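Local coordinates for protein ORF115 (WSSV285) (Wsv230) (Shrimp white spot syndrome virus, PDB 2ZUG) that acts as a dimeric DNA mimic that appears to bind histones and so to disrupt nucleosome assembly, at residues Asp7-Leu12 with Val45-Gly50; Val13-Ser18 with Asp68-Ile73; Asp28-Val33 with Ser51-Asn56. One frame throughout, in Å; residues are numbered along the deposited sequence.

Interaction 1: residues Asp7-Leu12 with Val45-Gly50; sequences DADFLL and VCLKQG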
loop_
_atom_site.group_PDB
_atom_site.type_symbol
_atom_site.label_atom_id
_atom_site.label_comp_id
_atom_site.label_asym_id
_atom_site.label_seq_id
_atom_site.Cartn_x
_atom_site.Cartn_y
_atom_site.Cartn_z
ATOM N N ASP A 7 -5.113 4.933 -13.589
ATOM C CA ASP A 7 -6.253 4.637 -12.726
ATOM C C ASP A 7 -5.757 3.814 -11.567
ATOM O O ASP A 7 -6.447 3.659 -10.566
ATOM C CB ASP A 7 -7.295 3.805 -13.470
ATOM C CG ASP A 7 -8.146 4.632 -14.417
ATOM O OD1 ASP A 7 -7.564 5.360 -15.258
ATOM O OD2 ASP A 7 -9.400 4.558 -14.323
ATOM N N ALA A 8 -4.542 3.300 -11.699
ATOM C CA ALA A 8 -3.999 2.439 -10.666
ATOM C C ALA A 8 -3.045 3.055 -9.687
ATOM O O ALA A 8 -2.266 3.943 -10.050
ATOM C CB ALA A 8 -3.328 1.269 -11.300
ATOM N N ASP A 9 -3.095 2.546 -8.452
ATOM C CA ASP A 9 -2.207 3.001 -7.394
ATOM C C ASP A 9 -0.782 2.858 -7.919
ATOM O O ASP A 9 -0.556 2.220 -8.941
ATOM C CB ASP A 9 -2.410 2.174 -6.128
ATOM C CG ASP A 9 -3.825 2.277 -5.591
ATOM O OD1 ASP A 9 -4.377 3.392 -5.551
ATOM O OD2 ASP A 9 -4.390 1.243 -5.196
ATOM N N PHE A 10 0.190 3.447 -7.245
ATOM C CA PHE A 10 1.528 3.349 -7.784
ATOM C C PHE A 10 2.535 3.821 -6.764
ATOM O O PHE A 10 2.163 4.192 -5.659
ATOM C CB PHE A 10 1.609 4.198 -9.055
ATOM C CG PHE A 10 1.393 5.687 -8.804
ATOM C CD1 PHE A 10 2.398 6.465 -8.233
ATOM C CD2 PHE A 10 0.165 6.294 -9.098
ATOM C CE1 PHE A 10 2.184 7.807 -7.961
ATOM C CE2 PHE A 10 -0.060 7.652 -8.824
ATOM C CZ PHE A 10 0.945 8.402 -8.260
ATOM N N LEU A 11 3.806 3.835 -7.144
ATOM C CA LEU A 11 4.832 4.255 -6.211
ATOM C C LEU A 11 5.660 5.431 -6.690
ATOM O O LEU A 11 5.784 5.682 -7.882
ATOM C CB LEU A 11 5.790 3.096 -5.921
ATOM C CG LEU A 11 5.235 1.711 -5.595
ATOM C CD1 LEU A 11 6.387 0.731 -5.632
ATOM C CD2 LEU A 11 4.523 1.720 -4.242
ATOM N N LEU A 12 6.231 6.133 -5.719
ATOM C CA LEU A 12 7.107 7.264 -5.955
ATOM C C LEU A 12 8.459 6.834 -5.410
ATOM O O LEU A 12 8.595 6.550 -4.224
ATOM C CB LEU A 12 6.667 8.498 -5.166
ATOM C CG LEU A 12 5.427 9.267 -5.588
ATOM C CD1 LEU A 12 5.333 10.484 -4.734
ATOM C CD2 LEU A 12 5.492 9.643 -7.032
ATOM N N VAL A 45 1.323 5.419 -3.305
ATOM C CA VAL A 45 0.294 6.401 -3.558
ATOM C C VAL A 45 -0.949 5.610 -3.917
ATOM O O VAL A 45 -0.995 4.927 -4.948
ATOM C CB VAL A 45 0.685 7.320 -4.735
ATOM C CG1 VAL A 45 -0.438 8.313 -5.032
ATOM C CG2 VAL A 45 1.969 8.031 -4.402
ATOM N N CYS A 46 -1.949 5.693 -3.048
ATOM C CA CYS A 46 -3.206 4.982 -3.272
ATOM C C CYS A 46 -4.254 6.068 -3.689
ATOM O O CYS A 46 -4.409 7.091 -3.018
ATOM C CB CYS A 46 -3.612 4.171 -1.977
ATOM S SG CYS A 46 -2.224 3.537 -0.788
ATOM N N LEU A 47 -4.931 5.841 -4.815
ATOM C CA LEU A 47 -5.940 6.761 -5.369
ATOM C C LEU A 47 -7.386 6.638 -4.859
ATOM O O LEU A 47 -7.819 5.565 -4.470
ATOM C CB LEU A 47 -6.002 6.585 -6.881
ATOM C CG LEU A 47 -4.639 6.573 -7.554
ATOM C CD1 LEU A 47 -4.763 6.306 -9.047
ATOM C CD2 LEU A 47 -3.986 7.911 -7.304
ATOM N N LYS A 48 -8.143 7.735 -4.875
ATOM C CA LYS A 48 -9.547 7.690 -4.476
ATOM C C LYS A 48 -10.276 6.819 -5.517
ATOM O O LYS A 48 -9.917 6.802 -6.702
ATOM C CB LYS A 48 -10.167 9.097 -4.470
ATOM C CG LYS A 48 -9.857 9.940 -3.233
ATOM C CD LYS A 48 -10.380 11.392 -3.346
ATOM C CE LYS A 48 -9.967 12.245 -2.123
ATOM N NZ LYS A 48 -9.988 13.772 -2.257
ATOM N N GLN A 49 -11.300 6.097 -5.070
ATOM C CA GLN A 49 -12.075 5.228 -5.952
ATOM C C GLN A 49 -12.646 5.951 -7.171
ATOM O O GLN A 49 -13.182 7.054 -7.071
ATOM C CB GLN A 49 -13.219 4.601 -5.180
ATOM C CG GLN A 49 -14.062 3.622 -6.013
ATOM C CD GLN A 49 -15.441 3.357 -5.377
ATOM O OE1 GLN A 49 -16.315 4.244 -5.359
ATOM N NE2 GLN A 49 -15.632 2.144 -4.840
ATOM N N GLY A 50 -12.545 5.319 -8.332
ATOM C CA GLY A 50 -13.061 5.950 -9.536
ATOM C C GLY A 50 -12.103 6.973 -10.122
ATOM O O GLY A 50 -11.976 7.092 -11.349
#
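Phe10 and Val45 form an antiparallel, hydrogen-bonded bridge between the neighbouring strands 10-13 and 42-47 of the four-stranded sheet. The short segments 10-12 and 45-47 run at 143° to each other with an axis separation of 6.2 Å, as in a twisted antiparallel pair. Two backbone bonds close the bridge: Phe10 N reaches Val45 O at 3.0 Å, and Val45 N reaches Phe10 O at 2.8 Å. Both side chains leave the same face of the sheet and lie side by side. Val45 lays its CB over one face of the Phe10 ring, 3.8 Å from the centroid and 22° off the normal, a CH-pi contact displaced toward the rim; its CG1 branch meets Phe10 CZ at 3.5 Å. Val45 CG2 also lies against the ring, beside CE1, and reaches Leu12 CG at 3.9 Å. A chi1 of 64° puts Phe10 CG between backbone N and carbonyl carbon, turning a ring face to Val45 CB; Leu12 CD2 and Ala8 O lie at the ring edge. Met24 of helix 20-25 also touches both Phe10 and Val45.

Beyond the bridge, Asp9 takes over the pairing with its side chain. Its OD1 accepts Leu47 N at 2.6 Å, nearly along the C-O axis, so a carboxylate oxygen stands where a strand carbonyl would otherwise serve. The other oxygen, OD2, forms a salt bridge with Arg34 of the second subunit, and Asp9 N is bonded to Asp37 of that subunit. Leu47 CD1 meanwhile packs at 3.5 Å against Asp7 O. A buried aspartate thus has one oxygen in its own sheet and one at the dimer interface, marking the frayed end of the central antiparallel strand pair.

Interaction 2: residues Val13-Ser18 with Asp68-Ile73; sequences VGDDTS and DSTLEI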
loop_
_atom_site.group_PDB
_atom_site.type_symbol
_atom_site.label_atom_id
_atom_site.label_comp_id
_atom_site.label_asym_id
_atom_site.label_seq_id
_atom_site.Cartn_x
_atom_site.Cartn_y
_atom_site.Cartn_z
ATOM N N VAL A 13 9.470 6.799 -6.262
ATOM C CA VAL A 13 10.780 6.394 -5.806
ATOM C C VAL A 13 11.735 7.521 -6.056
ATOM O O VAL A 13 11.867 7.954 -7.191
ATOM C CB VAL A 13 11.268 5.176 -6.579
ATOM C CG1 VAL A 13 12.311 4.463 -5.752
ATOM C CG2 VAL A 13 10.084 4.253 -6.935
ATOM N N GLY A 14 12.401 7.992 -5.011
ATOM C CA GLY A 14 13.334 9.079 -5.215
ATOM C C GLY A 14 14.313 9.204 -4.080
ATOM O O GLY A 14 14.075 8.658 -3.006
ATOM N N ASP A 15 15.409 9.928 -4.315
ATOM C CA ASP A 15 16.446 10.113 -3.302
ATOM C C ASP A 15 16.118 11.250 -2.365
ATOM O O ASP A 15 16.763 11.427 -1.330
ATOM C CB ASP A 15 17.809 10.357 -3.959
ATOM C CG ASP A 15 18.255 9.179 -4.828
ATOM O OD1 ASP A 15 17.813 8.023 -4.546
ATOM O OD2 ASP A 15 19.052 9.409 -5.783
ATOM N N ASP A 16 15.124 12.045 -2.737
ATOM C CA ASP A 16 14.721 13.119 -1.867
ATOM C C ASP A 16 13.228 13.054 -1.777
ATOM O O ASP A 16 12.536 13.526 -2.678
ATOM C CB ASP A 16 15.115 14.464 -2.412
ATOM C CG ASP A 16 14.770 15.562 -1.454
ATOM O OD1 ASP A 16 14.044 15.248 -0.462
ATOM O OD2 ASP A 16 15.220 16.717 -1.695
ATOM N N THR A 17 12.742 12.469 -0.687
ATOM C CA THR A 17 11.318 12.311 -0.465
ATOM C C THR A 17 10.772 13.291 0.555
ATOM O O THR A 17 9.607 13.195 0.940
ATOM C CB THR A 17 10.988 10.887 0.003
ATOM O OG1 THR A 17 11.653 10.601 1.242
ATOM C CG2 THR A 17 11.418 9.893 -1.052
ATOM N N SER A 18 11.588 14.261 0.962
ATOM C CA SER A 18 11.145 15.216 1.972
ATOM C C SER A 18 9.892 16.024 1.674
ATOM O O SER A 18 9.318 16.592 2.602
ATOM C CB SER A 18 12.271 16.175 2.344
ATOM O OG SER A 18 12.754 16.852 1.212
ATOM N N ASP A 68 13.034 17.215 -6.367
ATOM C CA ASP A 68 13.842 16.006 -6.525
ATOM C C ASP A 68 13.820 15.550 -7.981
ATOM O O ASP A 68 12.785 15.095 -8.490
ATOM C CB ASP A 68 13.267 14.894 -5.637
ATOM C CG ASP A 68 13.962 13.568 -5.837
ATOM O OD1 ASP A 68 13.381 12.538 -5.433
ATOM O OD2 ASP A 68 15.088 13.569 -6.388
ATOM N N SER A 69 14.959 15.662 -8.652
ATOM C CA SER A 69 15.035 15.273 -10.067
ATOM C C SER A 69 15.151 13.771 -10.238
ATOM O O SER A 69 14.934 13.241 -11.336
ATOM C CB SER A 69 16.233 15.945 -10.728
ATOM O OG SER A 69 17.319 15.965 -9.817
ATOM N N THR A 70 15.499 13.101 -9.139
ATOM C CA THR A 70 15.677 11.655 -9.127
ATOM C C THR A 70 14.327 10.953 -9.159
ATOM O O THR A 70 14.206 9.858 -9.697
ATOM C CB THR A 70 16.410 11.192 -7.866
ATOM O OG1 THR A 70 15.441 10.813 -6.884
ATOM C CG2 THR A 70 17.281 12.310 -7.299
ATOM N N LEU A 71 13.318 11.592 -8.574
ATOM C CA LEU A 71 11.976 11.033 -8.523
ATOM C C LEU A 71 11.578 10.216 -9.753
ATOM O O LEU A 71 11.901 10.562 -10.884
ATOM C CB LEU A 71 10.960 12.149 -8.291
ATOM C CG LEU A 71 9.482 11.756 -8.266
ATOM C CD1 LEU A 71 8.702 12.795 -7.488
ATOM C CD2 LEU A 71 8.956 11.625 -9.686
ATOM N N GLU A 72 10.849 9.130 -9.517
ATOM C CA GLU A 72 10.413 8.264 -10.595
ATOM C C GLU A 72 9.084 7.644 -10.192
ATOM O O GLU A 72 8.855 7.362 -9.025
ATOM C CB GLU A 72 11.458 7.187 -10.802
ATOM C CG GLU A 72 11.683 6.791 -12.235
ATOM C CD GLU A 72 12.829 5.781 -12.368
ATOM O OE1 GLU A 72 12.655 4.593 -11.970
ATOM O OE2 GLU A 72 13.913 6.188 -12.864
ATOM N N ILE A 73 8.196 7.446 -11.150
ATOM C CA ILE A 73 6.909 6.857 -10.828
ATOM C C ILE A 73 6.908 5.441 -11.358
ATOM O O ILE A 73 7.036 5.234 -12.566
ATOM C CB ILE A 73 5.741 7.632 -11.471
ATOM C CG1 ILE A 73 5.673 9.040 -10.887
ATOM C CG2 ILE A 73 4.425 6.898 -11.237
ATOM C CD1 ILE A 73 4.762 9.965 -11.654
#
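Val13 and Glu72 pair as an antiparallel, hydrogen-bonded bridge with CA atoms 5.2 Å apart, and beyond it the loop following Val13 runs beside the loop leading into Glu72. The two bonds of the bridge differ: Val13 N to Glu72 O is 2.9 Å long and nearly straight at 172°, whereas Glu72 N to Val13 O bends to 124° and is weak. A CA-H...O contact from Leu71 to the same Val13 carbonyl accompanies the weak bond.

Past the bridge, side chains replace backbone as partners. Thr70 OG1 accepts Asp15 N at 2.7 Å in a nearly straight bond, while its CG2 lies across the Asp15 side chain, 3.7 Å from OD2. Gly14 brings its CA to 3.2 Å from Thr70 OG1. Asp68 reaches toward the other loop with CG anti to its backbone N (chi1 175°); OD1 receives a weak bond from Asp16 N at 3.2 Å and also bonds the hydroxyl of Tyr20 on helix 20-25. Asp16 sets its CB beside Asp68 CG at 3.7 Å and swings its carboxylate to its own chain: OD1 takes Ser18 N almost head-on, an Asx turn, and Ser18 OG through its syn lone pair.

Leu71 faces the other way, onto Ile59, Leu62 and Thr66 of helix 58-66. Between the loops, therefore, backbone N-H groups are met by threonine and aspartate oxygens, and the gathering of Asp15, Asp16 and Asp68 would probably make the surface around these two loops acidic, which is consistent with a DNA mimic.

Interaction 3: residues Asp28-Val33 with Ser51-Asn56; sequences DTVEAV and STFVLN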
loop_
_atom_site.group_PDB
_atom_site.type_symbol
_atom_site.label_atom_id
_atom_site.label_comp_id
_atom_site.label_asym_id
_atom_site.label_seq_id
_atom_site.Cartn_x
_atom_site.Cartn_y
_atom_site.Cartn_z
ATOM N N ASP A 28 -6.508 16.038 -5.508
ATOM C CA ASP A 28 -7.795 15.538 -5.014
ATOM C C ASP A 28 -8.103 14.117 -5.488
ATOM O O ASP A 28 -9.092 13.511 -5.067
ATOM C CB ASP A 28 -8.930 16.490 -5.435
ATOM C CG ASP A 28 -9.124 16.567 -6.969
ATOM O OD1 ASP A 28 -8.556 15.735 -7.738
ATOM O OD2 ASP A 28 -9.865 17.479 -7.412
ATOM N N THR A 29 -7.272 13.593 -6.379
ATOM C CA THR A 29 -7.494 12.250 -6.838
ATOM C C THR A 29 -6.758 11.273 -5.910
ATOM O O THR A 29 -7.116 10.101 -5.809
ATOM C CB THR A 29 -6.977 12.064 -8.235
ATOM O OG1 THR A 29 -5.674 12.662 -8.340
ATOM C CG2 THR A 29 -7.940 12.656 -9.236
ATOM N N VAL A 30 -5.723 11.755 -5.233
ATOM C CA VAL A 30 -4.974 10.917 -4.314
ATOM C C VAL A 30 -5.725 10.776 -3.009
ATOM O O VAL A 30 -6.170 11.759 -2.433
ATOM C CB VAL A 30 -3.629 11.527 -4.021
ATOM C CG1 VAL A 30 -2.946 10.783 -2.886
ATOM C CG2 VAL A 30 -2.815 11.497 -5.253
ATOM N N GLU A 31 -5.835 9.548 -2.523
ATOM C CA GLU A 31 -6.546 9.304 -1.287
ATOM C C GLU A 31 -5.615 9.257 -0.102
ATOM O O GLU A 31 -5.887 9.837 0.947
ATOM C CB GLU A 31 -7.293 8.009 -1.402
ATOM C CG GLU A 31 -8.339 7.850 -0.360
ATOM C CD GLU A 31 -8.919 6.445 -0.384
ATOM O OE1 GLU A 31 -9.269 5.945 -1.502
ATOM O OE2 GLU A 31 -9.014 5.842 0.724
ATOM N N ALA A 32 -4.506 8.557 -0.257
ATOM C CA ALA A 32 -3.538 8.493 0.827
ATOM C C ALA A 32 -2.163 8.222 0.271
ATOM O O ALA A 32 -1.996 7.847 -0.897
ATOM C CB ALA A 32 -3.916 7.417 1.836
ATOM N N VAL A 33 -1.175 8.387 1.130
ATOM C CA VAL A 33 0.200 8.184 0.730
ATOM C C VAL A 33 0.921 7.507 1.895
ATOM O O VAL A 33 0.587 7.773 3.049
ATOM C CB VAL A 33 0.779 9.557 0.350
ATOM C CG1 VAL A 33 2.129 9.762 0.931
ATOM C CG2 VAL A 33 0.809 9.666 -1.163
ATOM N N SER A 51 -11.403 7.695 -9.250
ATOM C CA SER A 51 -10.478 8.724 -9.689
ATOM C C SER A 51 -9.393 8.265 -10.645
ATOM O O SER A 51 -9.004 7.101 -10.685
ATOM C CB SER A 51 -9.829 9.361 -8.479
ATOM O OG SER A 51 -10.821 9.708 -7.540
ATOM N N THR A 52 -8.890 9.204 -11.419
ATOM C CA THR A 52 -7.831 8.899 -12.341
ATOM C C THR A 52 -6.777 9.936 -12.110
ATOM O O THR A 52 -7.015 11.115 -12.301
ATOM C CB THR A 52 -8.335 8.984 -13.755
ATOM O OG1 THR A 52 -9.437 8.075 -13.878
ATOM C CG2 THR A 52 -7.227 8.631 -14.760
ATOM N N PHE A 53 -5.613 9.512 -11.667
ATOM C CA PHE A 53 -4.557 10.460 -11.432
ATOM C C PHE A 53 -4.069 10.984 -12.766
ATOM O O PHE A 53 -3.658 10.205 -13.624
ATOM C CB PHE A 53 -3.408 9.794 -10.709
ATOM C CG PHE A 53 -2.334 10.746 -10.304
ATOM C CD1 PHE A 53 -2.509 11.579 -9.207
ATOM C CD2 PHE A 53 -1.152 10.824 -11.024
ATOM C CE1 PHE A 53 -1.520 12.476 -8.828
ATOM C CE2 PHE A 53 -0.152 11.729 -10.647
ATOM C CZ PHE A 53 -0.341 12.555 -9.544
ATOM N N VAL A 54 -4.137 12.303 -12.941
ATOM C CA VAL A 54 -3.678 12.961 -14.170
ATOM C C VAL A 54 -2.733 14.075 -13.736
ATOM O O VAL A 54 -2.971 14.785 -12.751
ATOM C CB VAL A 54 -4.853 13.549 -14.963
ATOM C CG1 VAL A 54 -6.004 12.526 -15.004
ATOM C CG2 VAL A 54 -5.338 14.797 -14.308
ATOM N N LEU A 55 -1.637 14.195 -14.453
ATOM C CA LEU A 55 -0.642 15.183 -14.140
ATOM C C LEU A 55 -0.270 15.744 -15.487
ATOM O O LEU A 55 0.500 15.131 -16.228
ATOM C CB LEU A 55 0.530 14.485 -13.473
ATOM C CG LEU A 55 1.664 15.337 -12.935
ATOM C CD1 LEU A 55 1.156 16.546 -12.177
ATOM C CD2 LEU A 55 2.490 14.470 -12.043
ATOM N N ASN A 56 -0.839 16.904 -15.796
ATOM C CA ASN A 56 -0.627 17.571 -17.076
ATOM C C ASN A 56 0.825 17.820 -17.478
ATOM O O ASN A 56 1.249 17.470 -18.600
ATOM C CB ASN A 56 -1.398 18.887 -17.082
ATOM C CG ASN A 56 -2.505 18.903 -18.123
ATOM O OD1 ASN A 56 -2.236 19.141 -19.296
ATOM N ND2 ASN A 56 -3.753 18.634 -17.704
#
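Thr29 and Phe53 meet where the four-stranded antiparallel sheet comes up against the small two-stranded sheet of 4-6 and 53-55, and their side chains cross at about a right angle. Thr29 OG1 approaches the ring obliquely, 3.5 Å from Phe53 CD1. The methyl branch goes to the loop residues Ser51 and Thr52 ahead of strand 53-55: Thr29 CG2 lies 3.9 Å from Ser51 CB and 3.6 Å from Thr52 O. At chi1 45° the hydroxyl occupies the position between backbone N and carbonyl carbon, which sends CG2 beside the N and divides the two branches between ring and loop. Val30 runs alongside Phe53, pointing the same way, and its CG2 rests 3.9 Å from Phe53 CE1, again at an oblique approach.

The next shell holds these groups in place. Phe53 has CG anti to its backbone N (chi1 -174°), which carries the ring from the small sheet into the interior; there it meets the rings of Phe10 and Phe27, each at about 55° between planes, and also touches Met24 and Leu47. Backbone bonding of Phe53 with Thr6 fixes the strand from which the ring departs. On the other side, Thr29 pairs through its backbone with Lys48, and further along, Glu31 and Ala32 both face Cys46 in a classic beta bulge at the start of strand 30-35. Val30 also packs on Val45 and Met24, so the ring and the valine share one apolar layer between the sheets and helix 20-25. Ser51 OG makes a weak hydrogen bond to Lys48 O.

Overall arrangement
Interactions 1 and 3 are near neighbours, their centres about 7 Å apart, because strand 42-47 pairs on one side with strand 10-13 and on the other with strand 30-35; a probable hydrogen bond from Lys48 N to Thr29 O (2.7 Å) ties them. Interaction 2 extends the pairing of strand 10-13 to strand 72-74. Its centre lies about 17 Å from that of interaction 1, yet the two touch where Phe10 CD1 packs on Ile73 CG2 at 3.6 Å. Interactions 2 and 3 are about 18 Å apart between centres and do not touch. Of the three, interaction 1 engages the second subunit most extensively, whereas interaction 2 meets none of it.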